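Local coordinates for protein 4-oxalocrotonate decarboxylase NahK (Pseudomonas putida, PDB 5D2K) that catalyses the metal-assisted decarboxylation of (3E)-2-oxohex-3-enedioate to 2-oxopent-4-enoate and carbon dioxide, a step of naphthalene degradation, at residues A218-A221 and N222-E226; H212-S215 and S216-M219; E229-P232 and A233-I237. The protein carries 1 engineered substitution. All coordinates share one frame; numbering follows the deposited sequence. Where two conformers were deposited one is given.

Interaction 1: A218-A221 and N222-E226. With EDO (1,2-ethanediol), chain H.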
loop_
_atom_site.group_PDB
_atom_site.type_symbol
_atom_site.label_atom_id
_atom_site.label_comp_id
_atom_site.label_asym_id
_atom_site.label_seq_id
_atom_site.Cartn_x
_atom_site.Cartn_y
_atom_site.Cartn_z
ATOM N N ALA A 218 -13.073 -3.673 4.579
ATOM C CA ALA A 218 -13.883 -4.894 4.519
ATOM C C ALA A 218 -13.288 -5.862 3.503
ATOM O O ALA A 218 -13.160 -7.060 3.768
ATOM C CB ALA A 218 -15.348 -4.561 4.162
ATOM N N MET A 219 -12.891 -5.334 2.350
ATOM C CA MET A 219 -12.313 -6.177 1.317
ATOM C C MET A 219 -11.012 -6.824 1.794
ATOM O O MET A 219 -10.766 -7.997 1.522
ATOM C CB MET A 219 -12.066 -5.385 0.039
ATOM C CG MET A 219 -11.549 -6.249 -1.082
ATOM S SD MET A 219 -11.408 -5.375 -2.637
ATOM C CE MET A 219 -13.142 -5.080 -2.979
ATOM N N LEU A 220 -10.186 -6.067 2.511
ATOM C CA LEU A 220 -8.947 -6.621 3.049
ATOM C C LEU A 220 -9.238 -7.801 3.981
ATOM O O LEU A 220 -8.567 -8.835 3.900
ATOM C CB LEU A 220 -8.144 -5.536 3.782
ATOM C CG LEU A 220 -6.875 -5.954 4.530
ATOM C CD1 LEU A 220 -5.850 -6.544 3.558
ATOM C CD2 LEU A 220 -6.291 -4.757 5.253
ATOM N N ALA A 221 -10.233 -7.664 4.849
ATOM C CA ALA A 221 -10.592 -8.761 5.741
ATOM C C ALA A 221 -10.972 -9.993 4.930
ATOM O O ALA A 221 -10.560 -11.119 5.249
ATOM C CB ALA A 221 -11.741 -8.352 6.689
ATOM N N ASN A 222 -11.738 -9.774 3.870
ATOM C CA ASN A 222 -12.189 -10.892 3.044
ATOM C C ASN A 222 -11.039 -11.550 2.279
ATOM O O ASN A 222 -10.975 -12.780 2.195
ATOM C CB ASN A 222 -13.299 -10.418 2.106
ATOM C CG ASN A 222 -14.571 -10.080 2.872
ATOM O OD1 ASN A 222 -14.818 -10.648 3.936
ATOM N ND2 ASN A 222 -15.361 -9.143 2.353
ATOM N N LEU A 223 -10.107 -10.745 1.773
ATOM C CA LEU A 223 -8.940 -11.298 1.079
ATOM C C LEU A 223 -8.066 -12.117 2.031
ATOM O O LEU A 223 -7.581 -13.206 1.682
ATOM C CB LEU A 223 -8.118 -10.176 0.433
ATOM C CG LEU A 223 -8.780 -9.496 -0.766
ATOM C CD1 LEU A 223 -8.018 -8.247 -1.194
ATOM C CD2 LEU A 223 -8.869 -10.493 -1.920
ATOM N N LEU A 224 -7.864 -11.600 3.240
ATOM C CA LEU A 224 -7.029 -12.279 4.219
ATOM C C LEU A 224 -7.660 -13.604 4.626
ATOM O O LEU A 224 -6.949 -14.579 4.843
ATOM C CB LEU A 224 -6.796 -11.389 5.449
ATOM C CG LEU A 224 -5.837 -10.214 5.253
ATOM C CD1 LEU A 224 -5.946 -9.273 6.449
ATOM C CD2 LEU A 224 -4.399 -10.697 5.101
ATOM N N ALA A 225 -8.991 -13.640 4.691
ATOM C CA ALA A 225 -9.699 -14.850 5.110
ATOM C C ALA A 225 -9.457 -16.025 4.162
ATOM O O ALA A 225 -9.551 -17.191 4.575
ATOM C CB ALA A 225 -11.196 -14.567 5.229
ATOM N N GLU A 226 -9.142 -15.730 2.906
ATOM C CA GLU A 226 -8.841 -16.782 1.933
ATOM C C GLU A 226 -7.642 -17.622 2.369
ATOM O O GLU A 226 -7.507 -18.777 1.969
ATOM C CB GLU A 226 -8.572 -16.186 0.555
ATOM C CG GLU A 226 -9.747 -15.427 -0.049
ATOM C CD GLU A 226 -9.401 -14.818 -1.399
ATOM O OE1 GLU A 226 -8.392 -15.243 -1.998
ATOM O OE2 GLU A 226 -10.129 -13.914 -1.861
HETATM C C1 EDO H . -5.109 -14.021 -0.611
HETATM O O1 EDO H . -5.109 -13.653 0.786
HETATM C C2 EDO H . -6.102 -13.174 -1.405
HETATM O O2 EDO H . -6.395 -13.815 -2.660
#
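L220 and L224, one helical turn apart and both buried, form the tight side of this contact: CG of L220 lies 3.9 Å from CD1 of L224, the two side chains passing at a slant. L220 holds its CG anti to the backbone N (chi1 174°), beside its own carbonyl carbon, and this torsion brings CD1 over to L224 CG. Y88 of strand 87-92 touches both leucines, L68 and M70 of strand 65-71 add to the packing on L220, and I231 reaches L224. On the neighbouring flank M219 and L223, both partly exposed, run side by side, pointing the same way; in the M219 conformer given here, M219 CG is 4.1 Å from L223 CD1. The backbone beneath is the last part of helix 213-225, an alpha-helix packed on strands 65-71 and 87-92 and held by successive i+4 to i bonds. The one from L223 N to M219 O, at 2.8 Å, runs nearly along the C=O axis; that from A225 N to A221 O is more bent, with an N-H...O angle of 144°. N222 stands on another flank, where its OD1 takes a hydrogen bond from C130 N and anchors the helix to a loop. Toward the C-terminal end the surroundings open to solvent. There a 1,2-ethanediol, probably from the crystallisation liquor, hydrogen-bonds through O1 to L223 O at 2.7 Å and through O2 to OE1 of the exposed E226 at 2.5 Å, while Y88 OH holds it as well.

Interaction 2: H212-S215 and S216-M219; sequences HPLS and SVAM
P213 O faces the backbone N-H groups of both S216 and V217 through weak bonds, of 3.0 Å to S216 N and 3.5 Å to V217 N; the latter is the first i+4 to i bond, and A218 N to L214 O at 3.1 Å is the first strong one. These are the N-terminal turns of helix 213-225, with H212 at the N-cap. The H212 imidazole supplies the capping bond: L214 N donates to ND1 at 3.1 Å, and the donor lies only 5° out of the ring plane, at the ring edge. The H212 carbonyl oxygen accepts from S215 N, so ring and main chain together hold the opening turn. P213 follows directly, its ring touching I117 and T239. Contact between side chains along the turn is slight: L214 CD2 approaches V217 CG2 at 4.4 Å, and both residues pack instead on helix 132-135, L214 against L132 and V217 against V135. V217 also meets V119 of strand 112-121, wedging this part of the helix between that strand and the short helix. S216 belongs to a different face, touching V209 and M70. Its CB sits 3.2 Å from P213 O, but the hydroxyl, anti to the backbone N (chi1 -175°), is carried off to a hydrogen bond with T239 O, joining the helix to the chain just beyond strand 236-238. That bond satisfies a buried hydroxyl; the S216 side chain is about 8 Å from the bound 2-oxoadipate. One turn after S215, M219 N continues the series, bonding to S215 O at 2.9 Å, the donor tilted 30° from the carbonyl plane.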
loop_
_atom_site.group_PDB
_atom_site.type_symbol
_atom_site.label_atom_id
_atom_site.label_comp_id
_atom_site.label_asym_id
_atom_site.label_seq_id
_atom_site.Cartn_x
_atom_site.Cartn_y
_atom_site.Cartn_z
ATOM N N HIS A 212 -16.005 3.957 -0.888
ATOM C CA HIS A 212 -15.850 4.345 0.512
ATOM C C HIS A 212 -14.581 3.694 1.050
ATOM O O HIS A 212 -14.444 2.488 0.942
ATOM C CB HIS A 212 -17.045 3.888 1.358
ATOM C CG HIS A 212 -17.194 4.646 2.634
ATOM N ND1 HIS A 212 -16.265 4.590 3.655
ATOM C CD2 HIS A 212 -18.163 5.496 3.053
ATOM C CE1 HIS A 212 -16.657 5.377 4.642
ATOM N NE2 HIS A 212 -17.799 5.944 4.295
ATOM N N PRO A 213 -13.658 4.479 1.643
ATOM C CA PRO A 213 -12.434 3.826 2.140
ATOM C C PRO A 213 -12.676 2.649 3.107
ATOM O O PRO A 213 -11.879 1.699 3.148
ATOM C CB PRO A 213 -11.697 4.980 2.837
ATOM C CG PRO A 213 -12.063 6.174 2.003
ATOM C CD PRO A 213 -13.556 5.951 1.714
ATOM N N LEU A 214 -13.772 2.684 3.858
ATOM C CA LEU A 214 -14.039 1.580 4.782
ATOM C C LEU A 214 -14.410 0.291 4.023
ATOM O O LEU A 214 -14.253 -0.812 4.556
ATOM C CB LEU A 214 -15.133 1.973 5.779
ATOM C CG LEU A 214 -14.754 3.089 6.754
ATOM C CD1 LEU A 214 -15.834 3.277 7.809
ATOM C CD2 LEU A 214 -13.391 2.811 7.411
ATOM N N SER A 215 -14.864 0.415 2.773
ATOM C CA SER A 215 -15.124 -0.783 1.963
ATOM C C SER A 215 -13.823 -1.490 1.613
ATOM O O SER A 215 -13.791 -2.701 1.413
ATOM C CB SER A 215 -15.890 -0.434 0.681
ATOM O OG SER A 215 -17.218 -0.008 0.990
ATOM N N SER A 216 -12.745 -0.717 1.526
ATOM C CA SER A 216 -11.431 -1.289 1.306
ATOM C C SER A 216 -10.992 -2.145 2.496
ATOM O O SER A 216 -10.383 -3.213 2.321
ATOM C CB SER A 216 -10.427 -0.165 1.046
ATOM O OG SER A 216 -9.157 -0.706 0.724
ATOM N N VAL A 217 -11.293 -1.668 3.704
ATOM C CA VAL A 217 -11.006 -2.403 4.930
ATOM C C VAL A 217 -11.794 -3.726 4.945
ATOM O O VAL A 217 -11.250 -4.778 5.286
ATOM C CB VAL A 217 -11.338 -1.569 6.195
ATOM C CG1 VAL A 217 -11.099 -2.389 7.470
ATOM C CG2 VAL A 217 -10.509 -0.289 6.232
ATOM N N ALA A 218 -13.073 -3.673 4.579
ATOM C CA ALA A 218 -13.883 -4.894 4.519
ATOM C C ALA A 218 -13.288 -5.862 3.503
ATOM O O ALA A 218 -13.160 -7.060 3.768
ATOM C CB ALA A 218 -15.348 -4.561 4.162
ATOM N N MET A 219 -12.891 -5.334 2.350
ATOM C CA MET A 219 -12.313 -6.177 1.317
ATOM C C MET A 219 -11.012 -6.824 1.794
ATOM O O MET A 219 -10.766 -7.997 1.522
ATOM C CB MET A 219 -12.066 -5.385 0.039
ATOM C CG MET A 219 -11.549 -6.249 -1.082
ATOM S SD MET A 219 -11.408 -5.375 -2.637
ATOM C CE MET A 219 -13.142 -5.080 -2.979
#

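Interaction 3: E229-P232 and A233-I237; sequences EHIP and AGTFI
T235 OG1 donates to P232 O at 2.7 Å, coming in 33° from the carbonyl plane. The same carbonyl oxygen receives a weak bond from T235 N at 3.4 Å, so the backbone and side chain of one residue converge on it. With OG1 anti to the carbonyl carbon (chi1 -57°), the hydroxyl sits beside its own backbone N and faces P232, whose CD is 3.6 Å away. On the side of I231, I231 CG2 lies 3.7 Å from T235 CB and 4.0 Å from its methyl CG2, the two side chains crossing at about a right angle. The same I231 CG2 is 4.0 Å from I237 CD1, and I231 CD1 meets that atom too, so I231 bridges the two residues. A valine in place of T235, without the hydroxyl, would probably leave P232 O with only the weak backbone N-H bond from this residue. In the next shell, T121 of strand 112-121 fixes the loop: its OG1 takes a hydrogen bond from T235 N, and its backbone pairs with that of T235. L220 and L224 of helix 213-225 close over I231, while I237 also rests on V119 and L220. F236 takes the other side of the strand, meeting F173 and the side chains of I143 and T145. P232 to T235 is a type II beta turn, with G234 in its third position at the positive phi (89°) that glycine accommodates readily. It ends the loop that leads from helix 213-225 into strand 236-238, which runs parallel to strand 65-71 and antiparallel to strand 112-121 in the mixed sheet.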
loop_
_atom_site.group_PDB
_atom_site.type_symbol
_atom_site.label_atom_id
_atom_site.label_comp_id
_atom_site.label_asym_id
_atom_site.label_seq_id
_atom_site.Cartn_x
_atom_site.Cartn_y
_atom_site.Cartn_z
ATOM N N GLU A 229 -6.318 -15.894 7.491
ATOM C CA GLU A 229 -5.777 -14.763 8.245
ATOM C C GLU A 229 -6.866 -13.736 8.524
ATOM O O GLU A 229 -7.941 -13.801 7.923
ATOM C CB GLU A 229 -4.636 -14.099 7.472
ATOM C CG GLU A 229 -3.491 -15.039 7.109
ATOM C CD GLU A 229 -2.620 -15.409 8.296
ATOM O OE1 GLU A 229 -2.676 -14.722 9.333
ATOM O OE2 GLU A 229 -1.862 -16.394 8.179
ATOM N N HIS A 230 -6.586 -12.789 9.419
ATOM C CA HIS A 230 -7.543 -11.717 9.694
ATOM C C HIS A 230 -6.818 -10.422 10.055
ATOM O O HIS A 230 -5.585 -10.360 10.024
ATOM C CB HIS A 230 -8.511 -12.118 10.817
ATOM C CG HIS A 230 -7.877 -12.183 12.171
ATOM N ND1 HIS A 230 -7.151 -13.277 12.597
ATOM C CD2 HIS A 230 -7.858 -11.295 13.193
ATOM C CE1 HIS A 230 -6.719 -13.058 13.826
ATOM N NE2 HIS A 230 -7.131 -11.863 14.212
ATOM N N ILE A 231 -7.585 -9.382 10.370
ATOM C CA ILE A 231 -6.996 -8.122 10.797
ATOM C C ILE A 231 -7.046 -8.007 12.309
ATOM O O ILE A 231 -8.114 -7.804 12.875
ATOM C CB ILE A 231 -7.737 -6.912 10.193
ATOM C CG1 ILE A 231 -7.967 -7.095 8.689
ATOM C CG2 ILE A 231 -6.966 -5.622 10.471
ATOM C CD1 ILE A 231 -8.840 -5.984 8.084
ATOM N N PRO A 232 -5.899 -8.147 12.985
ATOM C CA PRO A 232 -5.928 -7.997 14.446
ATOM C C PRO A 232 -6.294 -6.579 14.893
ATOM O O PRO A 232 -6.096 -5.610 14.153
ATOM C CB PRO A 232 -4.489 -8.348 14.862
ATOM C CG PRO A 232 -3.938 -9.145 13.711
ATOM C CD PRO A 232 -4.566 -8.540 12.491
ATOM N N ALA A 233 -6.849 -6.456 16.094
ATOM C CA ALA A 233 -7.032 -5.139 16.692
ATOM C C ALA A 233 -5.703 -4.408 16.724
ATOM O O ALA A 233 -4.657 -5.015 16.978
ATOM C CB ALA A 233 -7.597 -5.263 18.099
ATOM N N GLY A 234 -5.749 -3.107 16.459
ATOM C CA GLY A 234 -4.567 -2.269 16.541
ATOM C C GLY A 234 -3.769 -2.190 15.257
ATOM O O GLY A 234 -2.629 -1.731 15.264
ATOM N N THR A 235 -4.361 -2.631 14.151
ATOM C CA THR A 235 -3.668 -2.629 12.871
ATOM C C THR A 235 -3.843 -1.309 12.119
ATOM O O THR A 235 -4.949 -0.783 12.004
ATOM C CB THR A 235 -4.151 -3.793 11.977
ATOM O OG1 THR A 235 -3.963 -5.035 12.680
ATOM C CG2 THR A 235 -3.380 -3.845 10.647
ATOM N N PHE A 236 -2.727 -0.803 11.604
ATOM C CA PHE A 236 -2.698 0.363 10.717
ATOM C C PHE A 236 -2.939 -0.121 9.292
ATOM O O PHE A 236 -2.253 -1.023 8.822
ATOM C CB PHE A 236 -1.347 1.075 10.866
ATOM C CG PHE A 236 -1.095 2.208 9.897
ATOM C CD1 PHE A 236 -1.541 3.488 10.171
ATOM C CD2 PHE A 236 -0.314 2.010 8.776
ATOM C CE1 PHE A 236 -1.250 4.540 9.305
ATOM C CE2 PHE A 236 -0.024 3.058 7.909
ATOM C CZ PHE A 236 -0.502 4.320 8.176
ATOM N N ILE A 237 -3.937 0.464 8.622
ATOM C CA ILE A 237 -4.306 0.073 7.255
ATOM C C ILE A 237 -4.333 1.263 6.308
ATOM O O ILE A 237 -5.103 2.203 6.513
ATOM C CB ILE A 237 -5.705 -0.595 7.203
ATOM C CG1 ILE A 237 -5.818 -1.730 8.219
ATOM C CG2 ILE A 237 -6.027 -1.079 5.780
ATOM C CD1 ILE A 237 -7.244 -2.251 8.340
#

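Interactions 2 and 1 follow each other along helix 213-225, sharing A218 and M219, with centres 10 Å apart; interaction 3 is the loop and turn that bring the chain back into the sheet. L224 O probably accepts a hydrogen bond from E229 N at 3.0 Å, where the helix gives way to the loop. L220 CD2 packs on I237 CG2 at 3.7 Å, and V217 CG1 on I237 CD1 at 4.0 Å, so strand residue I237 touches both halves of the helix. The side chain of I237 is about 6 Å from that of K69, in the ligand pocket, and about 10 Å from the magnesium ion, held by E114, E116 and E147.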